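Local atomic coordinates of D-3-phosphoglycerate dehydrogenase-related protein (Vibrio cholerae, PDB entry 4S1V), a protein that probably catalyses the NAD-dependent oxidation or reduction of a D-2-hydroxyacid such as 3-phosphoglycerate. Residues E43-K46 with P47-A50; R182-A185 with L186-Y190; L109-S112 with L113-A116; L242-S245 with G246-Y249. All blocks are in the same frame, centred on the assembly; numbering follows the deposited sequence.

The four contacts are all local, each a single run of chain, and they come in the order 1, 3, 2, 4. Contact 1 belongs to the five-stranded parallel sheet and its helices, at the end of helix 38-45. The other three lie around the seven-stranded parallel sheet of the NAD-binding Rossmann domain: contact 3 in the middle of helix 104-119, contact 2 at the end of helix 179-188, contact 4 at the start of helix 247-254. Contact 1 sits about 37 to 49 Å, centre to centre, from the others, which are 21 to 29 Å apart. Contact 1 shapes a helix-to-strand turn in one lobe; contact 3 sets the other against a second subunit.

Contact 1 of 4, residues E43-K46 with P47-A50; sequences ERLK and PFEA
The carbonyl oxygen L45 O receives the backbone N-H of F48 at 3.0 Å, nearly straight (161° at the hydrogen), and so closes a type I beta turn, L45-K46-P47-F48, at the end of helix 38-45. The donor stands above the carbonyl plane, 48° out of it. P47 fills the third position of the turn; its nitrogen carries no hydrogen, and its CD lies 3.7 Å from R44 O. The same turn brings the F48 ring back against R44 and L45. With CG anti to the carbonyl carbon and beside the backbone N (chi1 -69°), the ring presents an edge to the backbone: L45 CA lies in the ring plane 3.7 Å from F48 CD2, while R44 O is 3.6 Å from F48 CE2, also at the edge. Beyond these, the L45 and F48 side chains cross at about a right angle, L45 CD2 meeting F48 CD2 at 4.2 Å. Both side chains are buried against A5 of strand 3-6, and K3 makes a cation-pi contact with the F48 ring. The polar ends are occupied elsewhere: R44 forms a salt bridge with D33, and K46 NZ bonds to the carbonyl of H67; the backbone K46 O is bonded by N70 ND2. The chemistry therefore divides in two. One backbone bond sets the turn that leads from the helix toward strand 50-53; the ring edge lies near two carbonyl oxygens, which is probably mildly favourable, while L45 and F48 pack the turn on A5.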
# COMPACT_ATOMS: atom_id res chain seq x y z
N GLU C 43 9.94 43.89 -1.75
CA GLU C 43 11.36 44.04 -1.45
C GLU C 43 12.24 43.41 -2.52
O GLU C 43 13.32 43.91 -2.82
CB GLU C 43 11.71 43.48 -0.06
CG GLU C 43 11.08 44.24 1.11
CD GLU C 43 11.24 45.76 0.99
OE1 GLU C 43 12.39 46.24 0.89
OE2 GLU C 43 10.21 46.47 0.98
N ARG C 44 11.76 42.32 -3.12
CA ARG C 44 12.50 41.61 -4.17
C ARG C 44 12.45 42.35 -5.51
O ARG C 44 13.46 42.41 -6.23
CB ARG C 44 11.96 40.18 -4.29
CG ARG C 44 12.35 39.43 -5.55
CD ARG C 44 11.71 38.04 -5.59
NE ARG C 44 12.27 37.15 -4.58
CZ ARG C 44 11.92 35.87 -4.42
NH1 ARG C 44 11.00 35.32 -5.21
NH2 ARG C 44 12.49 35.14 -3.47
N LEU C 45 11.30 42.94 -5.84
CA LEU C 45 11.07 43.52 -7.16
C LEU C 45 11.35 45.02 -7.30
O LEU C 45 11.23 45.57 -8.40
CB LEU C 45 9.64 43.20 -7.64
CG LEU C 45 9.21 41.73 -7.72
CD1 LEU C 45 7.74 41.59 -8.09
CD2 LEU C 45 10.09 40.94 -8.68
N LYS C 46 11.74 45.67 -6.21
CA LYS C 46 11.98 47.12 -6.23
C LYS C 46 12.82 47.63 -7.41
O LYS C 46 12.38 48.54 -8.12
CB LYS C 46 12.54 47.65 -4.90
CG LYS C 46 11.46 48.02 -3.90
CD LYS C 46 11.79 49.29 -3.15
CE LYS C 46 10.75 49.58 -2.07
NZ LYS C 46 9.39 49.93 -2.60
N PRO C 47 14.02 47.03 -7.65
CA PRO C 47 14.90 47.59 -8.70
C PRO C 47 14.47 47.28 -10.14
O PRO C 47 15.14 47.71 -11.08
CB PRO C 47 16.24 46.91 -8.41
CG PRO C 47 15.86 45.60 -7.83
CD PRO C 47 14.63 45.86 -7.00
N PHE C 48 13.37 46.55 -10.32
CA PHE C 48 12.99 46.10 -11.66
C PHE C 48 12.08 47.06 -12.41
O PHE C 48 11.19 47.68 -11.83
CB PHE C 48 12.40 44.69 -11.62
CG PHE C 48 13.41 43.63 -11.28
CD1 PHE C 48 14.35 43.23 -12.22
CD2 PHE C 48 13.43 43.05 -10.01
CE1 PHE C 48 15.28 42.25 -11.90
CE2 PHE C 48 14.36 42.08 -9.69
CZ PHE C 48 15.29 41.68 -10.64
N GLU C 49 12.33 47.17 -13.71
CA GLU C 49 11.58 48.07 -14.60
C GLU C 49 10.53 47.32 -15.44
O GLU C 49 9.57 47.93 -15.92
CB GLU C 49 12.56 48.82 -15.51
CG GLU C 49 13.53 49.73 -14.77
CD GLU C 49 14.70 50.17 -15.63
OE1 GLU C 49 15.63 49.36 -15.84
OE2 GLU C 49 14.71 51.34 -16.08
N ALA C 50 10.74 46.02 -15.62
CA ALA C 50 9.77 45.16 -16.30
C ALA C 50 9.63 43.83 -15.57
O ALA C 50 10.62 43.28 -15.10
CB ALA C 50 10.19 44.92 -17.75

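Contact 2 of 4, residues R182-A185 with L186-Y190; sequences RQKA and LELGY
Backbone bonds carry the contact between R182-A185 and L186-Y190, the last turns of helix 179-188. L186 N reaches R182 O, and E187 N reaches Q183 O at 2.9 Å. L188 N bonds to K184 O, with a weak second bond to A185 O. A Schellman motif ends the helix: G189 has positive phi, Y190 N donates to A185 O at 2.8 Å, and G189 N donates to L186 O. The side-chain hydrogen bond across the contact is Q183 NE2 to E187 OE2, short (2.8 Å) and straight (174°). The oxygen lies in the amide plane but is approached from above the carboxylate plane, the two planes standing 88° apart. Q183 is extended, its CG anti to the backbone N (chi1 -177°), which carries the amide along the surface to E187. Apolar touches are K184 CG on L188 CD1 (3.9 Å) and A185 CB on Y190 CB (4.3 Å). Within L186-Y190, L188 CB lies over one face of the Y190 ring, toward its rim. A185 packs on V175, and Y190 on I173 and helix 157-168. Y190 N thus satisfies A185 O where the chain leaves the helix, and a neutral amide partners the surface carboxylate of E187.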
# COMPACT_ATOMS: atom_id res chain seq x y z
N ARG C 182 -22.56 23.95 -28.52
CA ARG C 182 -23.48 22.90 -28.93
C ARG C 182 -23.79 22.90 -30.44
O ARG C 182 -24.04 21.84 -31.02
CB ARG C 182 -24.77 22.94 -28.10
CG ARG C 182 -24.62 22.27 -26.73
CD ARG C 182 -25.87 22.45 -25.89
NE ARG C 182 -26.00 23.81 -25.35
CZ ARG C 182 -27.16 24.46 -25.26
NH1 ARG C 182 -28.29 23.91 -25.71
NH2 ARG C 182 -27.18 25.68 -24.74
N GLN C 183 -23.78 24.08 -31.06
CA GLN C 183 -23.89 24.19 -32.52
C GLN C 183 -22.67 23.58 -33.21
O GLN C 183 -22.81 22.79 -34.15
CB GLN C 183 -24.06 25.66 -32.94
CG GLN C 183 -24.26 25.85 -34.45
CD GLN C 183 -24.23 27.30 -34.87
OE1 GLN C 183 -24.61 28.20 -34.12
NE2 GLN C 183 -23.80 27.55 -36.09
N LYS C 184 -21.49 23.96 -32.74
CA LYS C 184 -20.24 23.36 -33.20
C LYS C 184 -20.27 21.83 -33.10
O LYS C 184 -19.88 21.12 -34.04
CB LYS C 184 -19.06 23.92 -32.40
CG LYS C 184 -17.69 23.59 -32.97
CD LYS C 184 -17.40 24.41 -34.21
CE LYS C 184 -15.98 24.20 -34.70
NZ LYS C 184 -15.79 24.85 -36.03
N ALA C 185 -20.75 21.34 -31.95
CA ALA C 185 -20.93 19.90 -31.71
C ALA C 185 -21.74 19.22 -32.83
O ALA C 185 -21.29 18.23 -33.42
CB ALA C 185 -21.59 19.67 -30.36
N LEU C 186 -22.93 19.75 -33.10
CA LEU C 186 -23.79 19.20 -34.16
C LEU C 186 -23.12 19.28 -35.53
O LEU C 186 -23.12 18.32 -36.28
CB LEU C 186 -25.17 19.87 -34.18
CG LEU C 186 -26.10 19.69 -32.97
CD1 LEU C 186 -27.48 20.25 -33.29
CD2 LEU C 186 -26.22 18.25 -32.50
N GLU C 187 -22.53 20.44 -35.85
CA GLU C 187 -21.81 20.62 -37.12
C GLU C 187 -20.63 19.65 -37.30
O GLU C 187 -20.28 19.31 -38.43
CB GLU C 187 -21.33 22.06 -37.28
CG GLU C 187 -22.45 23.05 -37.54
CD GLU C 187 -22.01 24.49 -37.35
OE1 GLU C 187 -20.85 24.71 -36.96
OE2 GLU C 187 -22.83 25.41 -37.60
N LEU C 188 -20.03 19.22 -36.20
CA LEU C 188 -18.96 18.23 -36.26
C LEU C 188 -19.48 16.79 -36.19
O LEU C 188 -18.72 15.84 -36.37
CB LEU C 188 -17.91 18.50 -35.17
CG LEU C 188 -17.17 19.84 -35.27
CD1 LEU C 188 -16.32 20.11 -34.02
CD2 LEU C 188 -16.34 19.94 -36.54
N GLY C 189 -20.78 16.63 -35.93
CA GLY C 189 -21.40 15.30 -35.90
C GLY C 189 -21.33 14.61 -34.54
O GLY C 189 -21.49 13.39 -34.46
N TYR C 190 -21.07 15.40 -33.49
CA TYR C 190 -21.13 14.93 -32.11
C TYR C 190 -22.54 15.13 -31.55
O TYR C 190 -23.41 15.69 -32.23
CB TYR C 190 -20.13 15.68 -31.22
CG TYR C 190 -18.70 15.75 -31.72
CD1 TYR C 190 -18.08 14.64 -32.31
CD2 TYR C 190 -17.96 16.92 -31.57
CE1 TYR C 190 -16.77 14.72 -32.76
CE2 TYR C 190 -16.65 16.99 -32.00
CZ TYR C 190 -16.06 15.90 -32.59
OH TYR C 190 -14.75 15.99 -33.01

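Contact 3 of 4, residues L109-S112 with L113-A116; sequences LCWS and LILA
W111 reaches across to both I114 and L115 on the next turn of helix 104-119. From CB, chi1 of -152° swings CG away from the backbone N and beside the carbonyl carbon, carrying the indole along the helix flank toward the following residues. On its five-membered ring, CD1 meets L115 CD1 at 3.5 Å, and NE1 is 3.7 Å from that same methyl. On the benzo side, CE3 and CZ3 both touch I114 CD1, the closer being CE3 at 3.7 Å. Both aliphatic chains cross the indole at a slant, one methyl beside each ring. I114 CD1 is shared, for C110 SG approaches it at 3.8 Å. Round the helix, L109 CD1 rests on L113 CG, also at 3.8 Å. Beneath these side chains the regular i to i+4 bonds run from L113 N to L109 O, I114 N to C110 O, L115 N to W111 O and A116 N to S112 O, the last at 2.9 Å. F169 meets the indole edge-to-face and F165 touches it too, while C110 and I114 pack on V235 of strand 233-236. Across the subunit boundary, L113 and S112 pack on L121 of a second subunit, and L115 on its S112. This is a buried stretch of helix 104-119, held between the Rossmann sheet and a second subunit, consistent with the subunit contact of this dehydrogenase family.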
# COMPACT_ATOMS: atom_id res chain seq x y z
N LEU C 109 -2.04 17.19 -22.58
CA LEU C 109 -1.90 16.93 -21.14
C LEU C 109 -3.21 16.43 -20.52
O LEU C 109 -3.21 15.46 -19.75
CB LEU C 109 -1.37 18.17 -20.40
CG LEU C 109 -1.01 18.12 -18.90
CD1 LEU C 109 -2.26 18.22 -18.02
CD2 LEU C 109 -0.16 16.91 -18.53
N CYS C 110 -4.32 17.07 -20.87
CA CYS C 110 -5.64 16.64 -20.43
C CYS C 110 -5.85 15.18 -20.80
O CYS C 110 -6.31 14.39 -19.98
CB CYS C 110 -6.74 17.50 -21.05
SG CYS C 110 -8.41 17.05 -20.52
N TRP C 111 -5.47 14.81 -22.02
CA TRP C 111 -5.63 13.44 -22.46
C TRP C 111 -4.76 12.48 -21.70
O TRP C 111 -5.18 11.37 -21.36
CB TRP C 111 -5.37 13.30 -23.96
CG TRP C 111 -6.15 12.14 -24.50
CD1 TRP C 111 -5.66 10.93 -25.01
CD2 TRP C 111 -7.61 12.00 -24.54
NE1 TRP C 111 -6.69 10.10 -25.37
CE2 TRP C 111 -7.89 10.68 -25.11
CE3 TRP C 111 -8.68 12.82 -24.18
CZ2 TRP C 111 -9.18 10.22 -25.31
CZ3 TRP C 111 -9.98 12.35 -24.38
CH2 TRP C 111 -10.22 11.08 -24.94
N SER C 112 -3.54 12.92 -21.41
CA SER C 112 -2.60 12.13 -20.62
C SER C 112 -3.14 11.85 -19.21
O SER C 112 -2.94 10.76 -18.67
CB SER C 112 -1.25 12.86 -20.53
OG SER C 112 -0.32 12.11 -19.78
N LEU C 113 -3.83 12.83 -18.64
CA LEU C 113 -4.46 12.69 -17.33
C LEU C 113 -5.59 11.68 -17.41
O LEU C 113 -5.73 10.81 -16.55
CB LEU C 113 -5.01 14.03 -16.82
CG LEU C 113 -4.10 15.23 -16.52
CD1 LEU C 113 -4.74 16.12 -15.46
CD2 LEU C 113 -2.71 14.81 -16.07
N ILE C 114 -6.39 11.80 -18.46
CA ILE C 114 -7.54 10.92 -18.66
C ILE C 114 -7.09 9.46 -18.78
O ILE C 114 -7.66 8.57 -18.13
CB ILE C 114 -8.38 11.37 -19.88
CG1 ILE C 114 -9.15 12.65 -19.52
CG2 ILE C 114 -9.34 10.28 -20.34
CD1 ILE C 114 -9.64 13.46 -20.71
N LEU C 115 -6.05 9.22 -19.57
CA LEU C 115 -5.52 7.88 -19.78
C LEU C 115 -4.81 7.32 -18.55
O LEU C 115 -4.98 6.15 -18.22
CB LEU C 115 -4.59 7.84 -20.99
CG LEU C 115 -5.22 7.81 -22.38
CD1 LEU C 115 -4.17 8.19 -23.42
CD2 LEU C 115 -5.82 6.45 -22.71
N ALA C 116 -4.03 8.17 -17.86
CA ALA C 116 -3.35 7.77 -16.62
C ALA C 116 -4.35 7.39 -15.51
O ALA C 116 -4.19 6.38 -14.83
CB ALA C 116 -2.43 8.88 -16.13

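Contact 4 of 4, residues L242-S245 with G246-Y249; sequences LVES and GALY
E244-S245-G246-A247 form a type II beta turn, with G246 in its third position at positive phi (82°) and at the N-cap of helix 247-254, closed by A247 N donating to E244 O at 3.0 Å (157° at the hydrogen). A247 CB, directed toward the preceding residues, comes within 3.2 Å of the same E244 O, and one residue meets the oxygen with both its N-H and its methyl. Alongside, E244 CB meets A247 CB at 4.0 Å. The E244 chain is extended beyond CG, with CG anti to the backbone N (chi1 174°), so its aliphatic part passes the A247 methyl before the carboxylate leads off to K222, whose backbone N bonds to OE1. V243 points toward the helix start, V243 CG1 lying 4.4 Å from L248 N, a loose approach. The positive phi of G246 suits a residue without a CB, since a beta carbon there would crowd S245 O. V243 and L248 both pack on F234 of strand 233-236. E244 and A247 lean on helix 222-226, at Q223 and K222 respectively. Y249, farther along helix 247-254, bonds through its OH to V30 O of a third subunit and lays its ring nearly parallel to F31 there, so the turn leads the chain from strand 233-236 to a helix that borders another subunit.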
# COMPACT_ATOMS: atom_id res chain seq x y z
N LEU C 242 -14.56 26.84 -11.05
CA LEU C 242 -15.74 26.47 -11.85
C LEU C 242 -16.67 25.55 -11.07
O LEU C 242 -17.86 25.46 -11.35
CB LEU C 242 -15.32 25.76 -13.13
CG LEU C 242 -14.57 26.56 -14.20
CD1 LEU C 242 -14.00 25.64 -15.27
CD2 LEU C 242 -15.48 27.61 -14.83
N VAL C 243 -16.09 24.86 -10.09
CA VAL C 243 -16.79 23.86 -9.30
C VAL C 243 -17.00 24.41 -7.89
O VAL C 243 -16.07 24.94 -7.28
CB VAL C 243 -15.99 22.53 -9.24
CG1 VAL C 243 -16.75 21.46 -8.47
CG2 VAL C 243 -15.66 22.05 -10.65
N GLU C 244 -18.23 24.30 -7.41
CA GLU C 244 -18.61 24.73 -6.07
C GLU C 244 -17.54 24.36 -5.03
O GLU C 244 -17.10 23.21 -4.97
CB GLU C 244 -19.95 24.10 -5.71
CG GLU C 244 -20.41 24.33 -4.29
CD GLU C 244 -21.62 23.48 -3.92
OE1 GLU C 244 -22.50 23.28 -4.78
OE2 GLU C 244 -21.67 23.00 -2.77
N SER C 245 -17.15 25.34 -4.22
CA SER C 245 -16.04 25.19 -3.28
C SER C 245 -16.17 23.98 -2.37
O SER C 245 -17.17 23.82 -1.66
CB SER C 245 -15.90 26.46 -2.43
OG SER C 245 -14.97 26.25 -1.38
N GLY C 246 -15.15 23.12 -2.40
CA GLY C 246 -15.09 21.92 -1.57
C GLY C 246 -15.87 20.72 -2.09
O GLY C 246 -15.69 19.60 -1.60
N ALA C 247 -16.74 20.96 -3.07
CA ALA C 247 -17.68 19.93 -3.51
C ALA C 247 -16.99 18.71 -4.11
O ALA C 247 -17.41 17.58 -3.84
CB ALA C 247 -18.69 20.52 -4.49
N LEU C 248 -15.95 18.93 -4.91
CA LEU C 248 -15.22 17.81 -5.51
C LEU C 248 -14.60 16.90 -4.45
O LEU C 248 -14.75 15.67 -4.52
CB LEU C 248 -14.14 18.27 -6.49
CG LEU C 248 -13.42 17.12 -7.24
CD1 LEU C 248 -14.36 16.27 -8.09
CD2 LEU C 248 -12.26 17.63 -8.09
N TYR C 249 -13.90 17.50 -3.49
CA TYR C 249 -13.29 16.70 -2.42
C TYR C 249 -14.34 15.90 -1.66
O TYR C 249 -14.20 14.70 -1.46
CB TYR C 249 -12.45 17.53 -1.43
CG TYR C 249 -12.07 16.66 -0.25
CD1 TYR C 249 -11.02 15.74 -0.35
CD2 TYR C 249 -12.82 16.67 0.94
CE1 TYR C 249 -10.70 14.90 0.70
CE2 TYR C 249 -12.51 15.82 1.99
CZ TYR C 249 -11.45 14.94 1.86
OH TYR C 249 -11.11 14.10 2.89